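Local atomic coordinates of aminoglycoside N(3)-acetyltransferase, AAC(3)-IVa (PDB entry 6MN4), a protein that transfers the acetyl group of acetyl-CoA to the 3-amino group of 2-deoxystreptamine aminoglycosides and so probably confers resistance to antibiotics such as gentamicin and apramycin. Residues V29-R34 against L60-W65; L68-F73 against P169-I174. The protein carries 1 engineered substitution. All blocks are in the same frame, centred on the assembly; numbering follows the deposited sequence.

Contact 1 comes first along the chain and sits in the core, where strands 26-31 and 59-63 run side by side in the mixed central sheet. Contact 2 follows and lies at the periphery: the loop 68-73, which comes after strand 59-63, meets strand 168-176 of a separate two-stranded antiparallel hairpin. The two centres are about 21 Å apart, yet the sites join where Ser64 O and Phe73 CE1 pack 4.1 Å apart. Both also reach the same apramycin, through Trp65 in contact 1 and through Asp69, Arg170 and His171 in contact 2. The chain leaving the sheet after strand 59-63 thus supplies one part of the antibiotic pocket, and the hairpin another.

Contact 1: V29-R34 against L60-W65. With AM2 (apramycin), chain G; PO4 (phosphate ion), chain M.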
ATOM      1  N   VAL A  29      -3.482  -4.075   2.954  1.00 44.30           N
ATOM      2  CA  VAL A  29      -4.362  -3.033   3.468  1.00 40.80           C
ATOM      3  C   VAL A  29      -3.570  -1.753   3.703  1.00 35.48           C
ATOM      4  O   VAL A  29      -2.429  -1.783   4.176  1.00 35.56           O
ATOM      5  CB  VAL A  29      -5.100  -3.477   4.753  1.00 34.99           C
ATOM      6  CG1 VAL A  29      -5.615  -4.896   4.605  1.00 36.17           C
ATOM      7  CG2 VAL A  29      -4.222  -3.361   5.972  1.00 51.60           C
ATOM      8  N   HIS A  30      -4.173  -0.631   3.324  1.00 35.66           N
ATOM      9  CA  HIS A  30      -3.699   0.698   3.679  1.00 40.36           C
ATOM     10  C   HIS A  30      -4.767   1.345   4.543  1.00 43.97           C
ATOM     11  O   HIS A  30      -5.934   1.405   4.141  1.00 40.19           O
ATOM     12  CB  HIS A  30      -3.435   1.550   2.435  1.00 42.23           C
ATOM     13  CG  HIS A  30      -2.571   0.880   1.415  1.00 43.64           C
ATOM     14  ND1 HIS A  30      -1.263   1.252   1.190  1.00 42.36           N
ATOM     15  CD2 HIS A  30      -2.827  -0.139   0.560  1.00 37.82           C
ATOM     16  CE1 HIS A  30      -0.751   0.490   0.238  1.00 39.17           C
ATOM     17  NE2 HIS A  30      -1.677  -0.365  -0.154  1.00 38.41           N
ATOM     18  N   SER A  31      -4.378   1.819   5.726  1.00 43.47           N
ATOM     19  CA  SER A  31      -5.353   2.251   6.716  1.00 44.48           C
ATOM     20  C   SER A  31      -5.041   3.645   7.237  1.00 42.36           C
ATOM     21  O   SER A  31      -3.874   4.040   7.351  1.00 40.01           O
ATOM     22  CB  SER A  31      -5.419   1.267   7.889  1.00 35.14           C
ATOM     23  OG  SER A  31      -4.138   1.056   8.448  1.00 48.41           O
ATOM     24  N   SER A  32      -6.105   4.389   7.530  1.00 45.78           N
ATOM     25  CA  SER A  32      -6.053   5.620   8.314  1.00 45.79           C
ATOM     26  C   SER A  32      -6.914   5.374   9.549  1.00 50.87           C
ATOM     27  O   SER A  32      -8.144   5.476   9.485  1.00 47.78           O
ATOM     28  CB  SER A  32      -6.548   6.817   7.509  1.00 44.88           C
ATOM     29  OG  SER A  32      -6.518   8.008   8.280  1.00 45.59           O
ATOM     30  N   PHE A  33      -6.266   5.035  10.669  1.00 50.88           N
ATOM     31  CA  PHE A  33      -6.993   4.727  11.898  1.00 58.70           C
ATOM     32  C   PHE A  33      -7.838   5.896  12.389  1.00 50.28           C
ATOM     33  O   PHE A  33      -8.780   5.682  13.157  1.00 39.15           O
ATOM     34  CB  PHE A  33      -6.011   4.297  12.991  1.00 54.79           C
ATOM     35  CG  PHE A  33      -6.671   3.760  14.230  1.00 47.03           C
ATOM     36  CD1 PHE A  33      -7.235   2.495  14.242  1.00 46.95           C
ATOM     37  CD2 PHE A  33      -6.732   4.523  15.385  1.00 39.17           C
ATOM     38  CE1 PHE A  33      -7.844   2.005  15.384  1.00 37.33           C
ATOM     39  CE2 PHE A  33      -7.337   4.039  16.521  1.00 39.45           C
ATOM     40  CZ  PHE A  33      -7.894   2.781  16.519  1.00 38.50           C
ATOM     41  N   ARG A  34      -7.522   7.121  11.958  1.00 56.80           N
ATOM     42  CA  ARG A  34      -8.327   8.284  12.320  1.00 53.88           C
ATOM     43  C   ARG A  34      -9.786   8.112  11.911  1.00 56.00           C
ATOM     44  O   ARG A  34     -10.687   8.600  12.604  1.00 68.36           O
ATOM     45  CB  ARG A  34      -7.727   9.539  11.680  1.00 55.44           C
ATOM     46  CG  ARG A  34      -8.520  10.814  11.899  1.00 69.43           C
ATOM     47  CD  ARG A  34      -8.271  11.822  10.781  1.00 84.04           C
ATOM     48  NE  ARG A  34      -6.911  12.357  10.803  1.00 94.26           N
ATOM     49  CZ  ARG A  34      -6.168  12.558   9.717  1.00100.56           C
ATOM     50  NH1 ARG A  34      -6.651  12.262   8.517  1.00101.75           N
ATOM     51  NH2 ARG A  34      -4.941  13.050   9.833  1.00102.48           N
ATOM     52  N   LEU A  60      -1.816 -11.425   5.736  1.00 45.26           N
ATOM     53  CA  LEU A  60      -2.059  -9.992   5.801  1.00 40.68           C
ATOM     54  C   LEU A  60      -0.784  -9.242   5.445  1.00 46.65           C
ATOM     55  O   LEU A  60       0.283  -9.523   6.000  1.00 48.53           O
ATOM     56  CB  LEU A  60      -2.540  -9.588   7.195  1.00 37.38           C
ATOM     57  CG  LEU A  60      -2.978  -8.135   7.393  1.00 36.30           C
ATOM     58  CD1 LEU A  60      -4.242  -7.840   6.599  1.00 35.92           C
ATOM     59  CD2 LEU A  60      -3.191  -7.828   8.873  1.00 35.97           C
ATOM     60  N   VAL A  61      -0.894  -8.297   4.513  1.00 48.51           N
ATOM     61  CA  VAL A  61       0.232  -7.479   4.084  1.00 49.06           C
ATOM     62  C   VAL A  61      -0.122  -6.016   4.297  1.00 45.05           C
ATOM     63  O   VAL A  61      -1.256  -5.598   4.042  1.00 49.14           O
ATOM     64  CB  VAL A  61       0.607  -7.740   2.611  1.00 38.99           C
ATOM     65  CG1 VAL A  61       1.932  -7.077   2.268  1.00 39.51           C
ATOM     66  CG2 VAL A  61       0.666  -9.224   2.348  1.00 40.13           C
ATOM     67  N   MET A  62       0.845  -5.245   4.780  1.00 37.26           N
ATOM     68  CA  MET A  62       0.688  -3.821   5.023  1.00 36.75           C
ATOM     69  C   MET A  62       1.995  -3.123   4.683  1.00 41.10           C
ATOM     70  O   MET A  62       3.072  -3.716   4.824  1.00 40.35           O
ATOM     71  CB  MET A  62       0.311  -3.517   6.485  1.00 51.05           C
ATOM     72  CG  MET A  62      -0.971  -4.184   6.963  1.00 56.34           C
ATOM     73  SD  MET A  62      -1.331  -3.929   8.715  1.00 54.78           S
ATOM     74  CE  MET A  62      -1.365  -2.151   8.765  1.00 60.29           C
ATOM     75  N   PRO A  63       1.932  -1.877   4.217  1.00 37.42           N
ATOM     76  CA  PRO A  63       3.164  -1.110   4.010  1.00 38.26           C
ATOM     77  C   PRO A  63       3.911  -0.929   5.322  1.00 45.28           C
ATOM     78  O   PRO A  63       3.323  -0.937   6.406  1.00 43.40           O
ATOM     79  CB  PRO A  63       2.663   0.229   3.454  1.00 40.23           C
ATOM     80  CG  PRO A  63       1.203   0.288   3.821  1.00 39.16           C
ATOM     81  CD  PRO A  63       0.731  -1.130   3.804  1.00 38.27           C
ATOM     82  N   SER A  64       5.229  -0.774   5.218  1.00 39.76           N
ATOM     83  CA  SER A  64       6.052  -0.763   6.418  1.00 40.84           C
ATOM     84  C   SER A  64       7.369  -0.038   6.178  1.00 42.12           C
ATOM     85  O   SER A  64       8.375  -0.335   6.830  1.00 43.11           O
ATOM     86  CB  SER A  64       6.300  -2.201   6.888  1.00 40.85           C
ATOM     87  OG  SER A  64       6.859  -2.235   8.190  1.00 51.41           O
ATOM     88  N   TRP A  65       7.380   0.916   5.254  1.00 45.27           N
ATOM     89  CA  TRP A  65       8.621   1.603   4.943  1.00 43.67           C
ATOM     90  C   TRP A  65       8.863   2.753   5.915  1.00 46.82           C
ATOM     91  O   TRP A  65       7.958   3.216   6.616  1.00 51.77           O
ATOM     92  CB  TRP A  65       8.616   2.117   3.502  1.00 49.08           C
ATOM     93  CG  TRP A  65       7.467   3.016   3.154  1.00 52.73           C
ATOM     94  CD1 TRP A  65       7.313   4.327   3.501  1.00 53.32           C
ATOM     95  CD2 TRP A  65       6.319   2.672   2.367  1.00 52.87           C
ATOM     96  NE1 TRP A  65       6.136   4.818   2.986  1.00 53.17           N
ATOM     97  CE2 TRP A  65       5.509   3.823   2.285  1.00 50.03           C
ATOM     98  CE3 TRP A  65       5.898   1.502   1.726  1.00 52.71           C
ATOM     99  CZ2 TRP A  65       4.301   3.836   1.594  1.00 48.01           C
ATOM    100  CZ3 TRP A  65       4.696   1.520   1.032  1.00 48.25           C
ATOM    101  CH2 TRP A  65       3.912   2.677   0.975  1.00 46.07           C
TER
HETATM  102  CA1 AM2 G 301       6.499  10.871  -1.188  0.96105.37           C
HETATM  103  CA2 AM2 G 301       6.466  12.090  -2.115  0.96101.47           C
HETATM  104  CA3 AM2 G 301       7.870  12.540  -2.540  0.96101.27           C
HETATM  105  CA4 AM2 G 301       8.817  12.648  -1.388  0.96103.28           C
HETATM  106  CA5 AM2 G 301       8.812  11.354  -0.531  0.96103.51           C
HETATM  107  CA6 AM2 G 301       9.815  11.422   0.548  0.96 98.48           C
HETATM  108  CA7 AM2 G 301      11.204  11.549  -0.104  0.96100.62           C
HETATM  109  CA8 AM2 G 301      11.322  12.881  -0.883  0.96101.33           C
HETATM  110  CA9 AM2 G 301      12.473  12.505   1.745  0.96101.98           C
HETATM  111  OA4 AM2 G 301       7.442  11.081  -0.007  0.96107.45           O
HETATM  112  OA5 AM2 G 301      10.198  13.063  -1.866  0.96101.22           O
HETATM  113  NA2 AM2 G 301       5.703  11.747  -3.315  0.96 99.46           N
HETATM  114  NA7 AM2 G 301      12.275  11.359   0.868  0.96101.99           N
HETATM  115  OA6 AM2 G 301       9.498  12.584   1.336  0.96 94.06           O
HETATM  116  OA8 AM2 G 301      12.445  12.871  -1.636  0.96106.16           O
HETATM  117  OA1 AM2 G 301       6.977   9.818  -1.892  0.96103.23           O
HETATM  118  CB1 AM2 G 301      13.260  13.946  -1.421  0.96112.44           C
HETATM  119  CB2 AM2 G 301      12.528  15.305  -1.401  0.96117.17           C
HETATM  120  CB3 AM2 G 301      13.470  16.443  -1.310  0.96117.72           C
HETATM  121  CB4 AM2 G 301      14.904  16.035  -1.190  0.96117.84           C
HETATM  122  CB5 AM2 G 301      15.319  14.986  -2.253  0.96117.42           C
HETATM  123  CB6 AM2 G 301      16.537  14.283  -1.796  0.96118.98           C
HETATM  124  OB1 AM2 G 301      14.306  13.958  -2.486  0.96113.82           O
HETATM  125  NB4 AM2 G 301      15.764  17.236  -1.337  0.96117.68           N
HETATM  126  OB2 AM2 G 301      11.759  15.462  -2.610  0.96118.74           O
HETATM  127  OB3 AM2 G 301      13.112  17.262  -0.145  0.96116.22           O
HETATM  128  OB6 AM2 G 301      16.290  12.912  -1.872  0.96119.19           O
HETATM  129  CC1 AM2 G 301       6.162   8.618  -1.845  0.96 98.56           C
HETATM  130  CC2 AM2 G 301       7.122   7.506  -2.242  0.96 93.51           C
HETATM  131  CC3 AM2 G 301       6.357   6.184  -2.398  0.96 97.15           C
HETATM  132  CC4 AM2 G 301       5.778   5.727  -1.073  0.96 98.05           C
HETATM  133  CC5 AM2 G 301       5.299   6.841  -0.119  0.96 98.53           C
HETATM  134  CC6 AM2 G 301       5.518   8.336  -0.484  0.96 99.53           C
HETATM  135  NC4 AM2 G 301       4.643   4.843  -1.376  0.96 99.83           N
HETATM  136  NC6 AM2 G 301       4.188   8.956  -0.418  0.96101.63           N
HETATM  137  OC2 AM2 G 301       7.744   7.854  -3.454  0.96 87.46           O
HETATM  138  OC3 AM2 G 301       7.244   5.195  -2.860  0.96100.04           O
HETATM  139  P   PO4 M 307      -3.513   7.439  12.110  1.00 80.74           P
HETATM  140  O1  PO4 M 307      -4.333   8.363  11.241  1.00 78.84           O
HETATM  141  O2  PO4 M 307      -4.121   7.364  13.492  1.00 81.24           O
HETATM  142  O3  PO4 M 307      -2.110   7.986  12.210  1.00 75.14           O
HETATM  143  O4  PO4 M 307      -3.491   6.055  11.501  1.00 78.35           O
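Val29 meets Leu60, Val61 and Met62 where two neighbouring parallel strands of the central sheet lie side by side; the chain links them through helix 42-54, a beta-alpha-beta crossover. Val29 N donates to Val61 O at 2.9 Å, with an N-H...O angle of 156°, and Val61 bonds on to Leu27. The two valine methyls divide the apolar work. CG1, anti to the carbonyl carbon, faces Leu60 CD1 at 3.8 Å, and CG2 meets Met62 CG at 3.5 Å. Met62 SD lies close to the same CG2, and the bend at the last torsion (chi3 57°) folds CE back so that the methyl stays near it. Phe91 of helix 86-91 packs on both Leu60 and Met62.

Farther along, the strands diverge. Pro63 lays its CD over one face of the His30 ring, toward the rim, and its CG comes 3.7 Å from His30 ND1. Beyond it, Trp65 carries CC4 of the apramycin deoxystreptamine ring over a face of the indole, near the rim, with amine NC4 3.2 Å from Trp65 CZ2. Just past the end of strand 26-31, a phosphate, probably from the crystallisation liquor, accepts from Phe33 N at its O4, 3.1 Å away.

A main-chain bond thus joins the strands, with buried apolar side chains packed beside it, while a proline, unable to donate a main-chain bond, leads the second strand out toward the antibiotic.

Contact 2: L68-F73 against P169-I174; sequences LDDEPF and PRHCTI. With AM2 (apramycin), chain G.
Asp70 and His171 make a weak polar link between loop 68-73 and strand 168-176. His171 NE2 donates to Asp70 OD1 at 3.3 Å, a bond fairly straight at 158° that reaches the carboxylate near the plane of the imidazole ring. The two flat groups are turned 49° apart. Although CB of Asp70 points away from the strand, CG lies beside the backbone N (chi1 -67°), and the carboxylate swings back to His171.

CH-pi, CA-H...O and methyl contacts lie alongside it. Asp69 CB sits over a face of the His171 ring, 4.1 Å from its centroid, in a CH-pi contact. Asp69 O takes a CA-H...O approach from Cys172 CA at 3.3 Å but is poorly angled for Thr173 N; the loop, irregular here, runs along the strand without joining the sheet. Thr173 presses its CG2 methyl against the Asp70-Glu71 peptide, 3.4 Å from Glu71 N, and sends OG1 the other way to Val181 O on the partner strand.

Apramycin draws on both segments. Its hydroxyl OB6 gives a weak bond to Asp69 OD2 at 3.4 Å and lies 2.8 Å from His171 ND1. Arg170 turns a guanidinium face to OB2, which stands 3.9 Å above the plane over its centre, while Arg170 NH1 forms a salt bridge to Asp189.

Loop and hairpin together build one wall of the aminoglycoside pocket of this Antibiotic_NAT-family enzyme, with Asp69 among its residues, whose carboxylate is consistent with binding a polyamine antibiotic.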
ATOM      1  N   LEU A  68      12.549   7.547   5.236  1.00 64.93           N
ATOM      2  CA  LEU A  68      13.774   8.315   5.395  1.00 68.08           C
ATOM      3  C   LEU A  68      14.799   7.909   4.349  1.00 66.50           C
ATOM      4  O   LEU A  68      14.969   6.724   4.052  1.00 68.31           O
ATOM      5  CB  LEU A  68      14.358   8.130   6.795  1.00 64.90           C
ATOM      6  CG  LEU A  68      13.340   8.155   7.928  1.00 59.97           C
ATOM      7  CD1 LEU A  68      13.989   7.658   9.202  1.00 55.30           C
ATOM      8  CD2 LEU A  68      12.762   9.557   8.104  1.00 54.60           C
ATOM      9  N   ASP A  69      15.487   8.908   3.800  1.00 75.39           N
ATOM     10  CA  ASP A  69      16.378   8.710   2.671  1.00 81.76           C
ATOM     11  C   ASP A  69      17.856   8.769   3.029  1.00 88.56           C
ATOM     12  O   ASP A  69      18.685   8.342   2.218  1.00 86.95           O
ATOM     13  CB  ASP A  69      16.076   9.753   1.585  1.00 83.85           C
ATOM     14  CG  ASP A  69      15.812  11.124   2.162  1.00 92.90           C
ATOM     15  OD1 ASP A  69      15.784  11.252   3.407  1.00 96.99           O
ATOM     16  OD2 ASP A  69      15.623  12.072   1.372  1.00 95.85           O
ATOM     17  N   ASP A  70      18.171   9.291   4.214  1.00 94.01           N
ATOM     18  CA  ASP A  70      19.549   9.372   4.702  1.00 95.30           C
ATOM     19  C   ASP A  70      19.840   8.481   5.924  1.00 94.69           C
ATOM     20  O   ASP A  70      20.918   8.573   6.513  1.00102.33           O
ATOM     21  CB  ASP A  70      19.917  10.825   5.016  1.00 99.31           C
ATOM     22  CG  ASP A  70      19.981  11.692   3.774  1.00103.07           C
ATOM     23  OD1 ASP A  70      20.834  11.423   2.904  1.00104.44           O
ATOM     24  OD2 ASP A  70      19.178  12.643   3.669  1.00103.74           O
ATOM     25  N   GLU A  71      18.890   7.628   6.300  1.00 82.81           N
ATOM     26  CA  GLU A  71      19.041   6.764   7.459  1.00 79.66           C
ATOM     27  C   GLU A  71      18.894   5.321   6.991  1.00 75.33           C
ATOM     28  O   GLU A  71      17.951   5.009   6.243  1.00 78.95           O
ATOM     29  CB  GLU A  71      18.008   7.078   8.550  1.00 84.34           C
ATOM     30  CG  GLU A  71      17.931   8.542   8.951  1.00 93.66           C
ATOM     31  CD  GLU A  71      18.802   8.869  10.149  1.00105.44           C
ATOM     32  OE1 GLU A  71      19.378   9.977  10.179  1.00111.30           O
ATOM     33  OE2 GLU A  71      18.911   8.019  11.059  1.00108.08           O
ATOM     34  N   PRO A  72      19.793   4.422   7.380  1.00 71.89           N
ATOM     35  CA  PRO A  72      19.640   3.014   6.998  1.00 61.75           C
ATOM     36  C   PRO A  72      18.461   2.373   7.713  1.00 63.11           C
ATOM     37  O   PRO A  72      17.951   2.879   8.714  1.00 68.26           O
ATOM     38  CB  PRO A  72      20.966   2.377   7.425  1.00 64.57           C
ATOM     39  CG  PRO A  72      21.503   3.289   8.472  1.00 70.05           C
ATOM     40  CD  PRO A  72      21.053   4.668   8.102  1.00 70.03           C
ATOM     41  N   PHE A  73      18.027   1.235   7.174  1.00 58.27           N
ATOM     42  CA  PHE A  73      16.810   0.568   7.613  1.00 58.89           C
ATOM     43  C   PHE A  73      17.141  -0.781   8.236  1.00 64.50           C
ATOM     44  O   PHE A  73      17.968  -1.532   7.709  1.00 75.31           O
ATOM     45  CB  PHE A  73      15.827   0.377   6.442  1.00 53.88           C
ATOM     46  CG  PHE A  73      14.638  -0.486   6.777  1.00 51.93           C
ATOM     47  CD1 PHE A  73      13.486   0.070   7.310  1.00 50.25           C
ATOM     48  CD2 PHE A  73      14.671  -1.852   6.559  1.00 54.89           C
ATOM     49  CE1 PHE A  73      12.395  -0.721   7.626  1.00 48.64           C
ATOM     50  CE2 PHE A  73      13.585  -2.646   6.874  1.00 52.75           C
ATOM     51  CZ  PHE A  73      12.447  -2.081   7.408  1.00 48.72           C
ATOM     52  N   PRO A 169      14.820  11.807 -10.023  1.00 63.54           N
ATOM     53  CA  PRO A 169      15.903  11.269  -9.182  1.00 68.01           C
ATOM     54  C   PRO A 169      15.532  11.283  -7.706  1.00 68.16           C
ATOM     55  O   PRO A 169      15.276  12.339  -7.120  1.00 68.11           O
ATOM     56  CB  PRO A 169      17.080  12.206  -9.477  1.00 71.20           C
ATOM     57  CG  PRO A 169      16.446  13.466  -9.967  1.00 70.60           C
ATOM     58  CD  PRO A 169      15.231  13.035 -10.727  1.00 65.91           C
ATOM     59  N   ARG A 170      15.510  10.097  -7.108  1.00 65.74           N
ATOM     60  CA  ARG A 170      15.298   9.924  -5.682  1.00 64.64           C
ATOM     61  C   ARG A 170      16.374   8.984  -5.153  1.00 68.48           C
ATOM     62  O   ARG A 170      16.988   8.231  -5.911  1.00 72.08           O
ATOM     63  CB  ARG A 170      13.895   9.371  -5.391  1.00 62.38           C
ATOM     64  CG  ARG A 170      12.764  10.291  -5.832  1.00 55.35           C
ATOM     65  CD  ARG A 170      12.661  11.515  -4.935  1.00 55.39           C
ATOM     66  NE  ARG A 170      12.279  12.718  -5.670  1.00 60.44           N
ATOM     67  CZ  ARG A 170      11.037  13.184  -5.744  1.00 65.47           C
ATOM     68  NH1 ARG A 170      10.051  12.548  -5.129  1.00 67.61           N
ATOM     69  NH2 ARG A 170      10.777  14.288  -6.429  1.00 67.77           N
ATOM     70  N   HIS A 171      16.616   9.035  -3.845  1.00 76.06           N
ATOM     71  CA  HIS A 171      17.700   8.252  -3.270  1.00 77.39           C
ATOM     72  C   HIS A 171      17.317   7.715  -1.899  1.00 74.50           C
ATOM     73  O   HIS A 171      16.384   8.192  -1.250  1.00 77.61           O
ATOM     74  CB  HIS A 171      18.991   9.072  -3.163  1.00 81.02           C
ATOM     75  CG  HIS A 171      19.035   9.975  -1.971  1.00 85.76           C
ATOM     76  ND1 HIS A 171      18.629  11.291  -2.020  1.00 87.16           N
ATOM     77  CD2 HIS A 171      19.450   9.757  -0.699  1.00 86.83           C
ATOM     78  CE1 HIS A 171      18.791  11.845  -0.832  1.00 88.53           C
ATOM     79  NE2 HIS A 171      19.284  10.935  -0.011  1.00 88.00           N
ATOM     80  N   CYS A 172      18.063   6.698  -1.475  1.00 66.66           N
ATOM     81  CA  CYS A 172      17.998   6.150  -0.129  1.00 68.80           C
ATOM     82  C   CYS A 172      19.422   5.794   0.285  1.00 70.76           C
ATOM     83  O   CYS A 172      20.388   6.105  -0.418  1.00 73.17           O
ATOM     84  CB  CYS A 172      17.057   4.941  -0.066  1.00 68.56           C
ATOM     85  SG  CYS A 172      17.678   3.471  -0.921  1.00 70.90           S
ATOM     86  N   THR A 173      19.561   5.134   1.432  1.00 70.39           N
ATOM     87  CA  THR A 173      20.878   4.706   1.874  1.00 75.60           C
ATOM     88  C   THR A 173      20.754   3.411   2.656  1.00 80.15           C
ATOM     89  O   THR A 173      19.760   3.175   3.350  1.00 85.22           O
ATOM     90  CB  THR A 173      21.574   5.753   2.744  1.00 76.98           C
ATOM     91  OG1 THR A 173      22.787   5.202   3.267  1.00 86.95           O
ATOM     92  CG2 THR A 173      20.695   6.113   3.891  1.00 72.00           C
ATOM     93  N   ILE A 174      21.781   2.576   2.534  1.00 80.98           N
ATOM     94  CA  ILE A 174      21.862   1.323   3.269  1.00 81.74           C
ATOM     95  C   ILE A 174      23.229   1.247   3.931  1.00 87.30           C
ATOM     96  O   ILE A 174      23.964   2.241   3.966  1.00 91.73           O
ATOM     97  CB  ILE A 174      21.579   0.123   2.341  1.00 82.64           C
ATOM     98  CG1 ILE A 174      22.464   0.127   1.085  1.00 83.14           C
ATOM     99  CG2 ILE A 174      20.127   0.119   1.921  1.00 78.12           C
ATOM    100  CD1 ILE A 174      23.862  -0.430   1.258  1.00 87.54           C
TER
HETATM  101  CA1 AM2 G 301       6.499  10.871  -1.188  0.96105.37           C
HETATM  102  CA2 AM2 G 301       6.466  12.090  -2.115  0.96101.47           C
HETATM  103  CA3 AM2 G 301       7.870  12.540  -2.540  0.96101.27           C
HETATM  104  CA4 AM2 G 301       8.817  12.648  -1.388  0.96103.28           C
HETATM  105  CA5 AM2 G 301       8.812  11.354  -0.531  0.96103.51           C
HETATM  106  CA6 AM2 G 301       9.815  11.422   0.548  0.96 98.48           C
HETATM  107  CA7 AM2 G 301      11.204  11.549  -0.104  0.96100.62           C
HETATM  108  CA8 AM2 G 301      11.322  12.881  -0.883  0.96101.33           C
HETATM  109  CA9 AM2 G 301      12.473  12.505   1.745  0.96101.98           C
HETATM  110  OA4 AM2 G 301       7.442  11.081  -0.007  0.96107.45           O
HETATM  111  OA5 AM2 G 301      10.198  13.063  -1.866  0.96101.22           O
HETATM  112  NA2 AM2 G 301       5.703  11.747  -3.315  0.96 99.46           N
HETATM  113  NA7 AM2 G 301      12.275  11.359   0.868  0.96101.99           N
HETATM  114  OA6 AM2 G 301       9.498  12.584   1.336  0.96 94.06           O
HETATM  115  OA8 AM2 G 301      12.445  12.871  -1.636  0.96106.16           O
HETATM  116  OA1 AM2 G 301       6.977   9.818  -1.892  0.96103.23           O
HETATM  117  CB1 AM2 G 301      13.260  13.946  -1.421  0.96112.44           C
HETATM  118  CB2 AM2 G 301      12.528  15.305  -1.401  0.96117.17           C
HETATM  119  CB3 AM2 G 301      13.470  16.443  -1.310  0.96117.72           C
HETATM  120  CB4 AM2 G 301      14.904  16.035  -1.190  0.96117.84           C
HETATM  121  CB5 AM2 G 301      15.319  14.986  -2.253  0.96117.42           C
HETATM  122  CB6 AM2 G 301      16.537  14.283  -1.796  0.96118.98           C
HETATM  123  OB1 AM2 G 301      14.306  13.958  -2.486  0.96113.82           O
HETATM  124  NB4 AM2 G 301      15.764  17.236  -1.337  0.96117.68           N
HETATM  125  OB2 AM2 G 301      11.759  15.462  -2.610  0.96118.74           O
HETATM  126  OB3 AM2 G 301      13.112  17.262  -0.145  0.96116.22           O
HETATM  127  OB6 AM2 G 301      16.290  12.912  -1.872  0.96119.19           O
HETATM  128  CC1 AM2 G 301       6.162   8.618  -1.845  0.96 98.56           C
HETATM  129  CC2 AM2 G 301       7.122   7.506  -2.242  0.96 93.51           C
HETATM  130  CC3 AM2 G 301       6.357   6.184  -2.398  0.96 97.15           C
HETATM  131  CC4 AM2 G 301       5.778   5.727  -1.073  0.96 98.05           C
HETATM  132  CC5 AM2 G 301       5.299   6.841  -0.119  0.96 98.53           C
HETATM  133  CC6 AM2 G 301       5.518   8.336  -0.484  0.96 99.53           C
HETATM  134  NC4 AM2 G 301       4.643   4.843  -1.376  0.96 99.83           N
HETATM  135  NC6 AM2 G 301       4.188   8.956  -0.418  0.96101.63           N
HETATM  136  OC2 AM2 G 301       7.744   7.854  -3.454  0.96 87.46           O
HETATM  137  OC3 AM2 G 301       7.244   5.195  -2.860  0.96100.04           O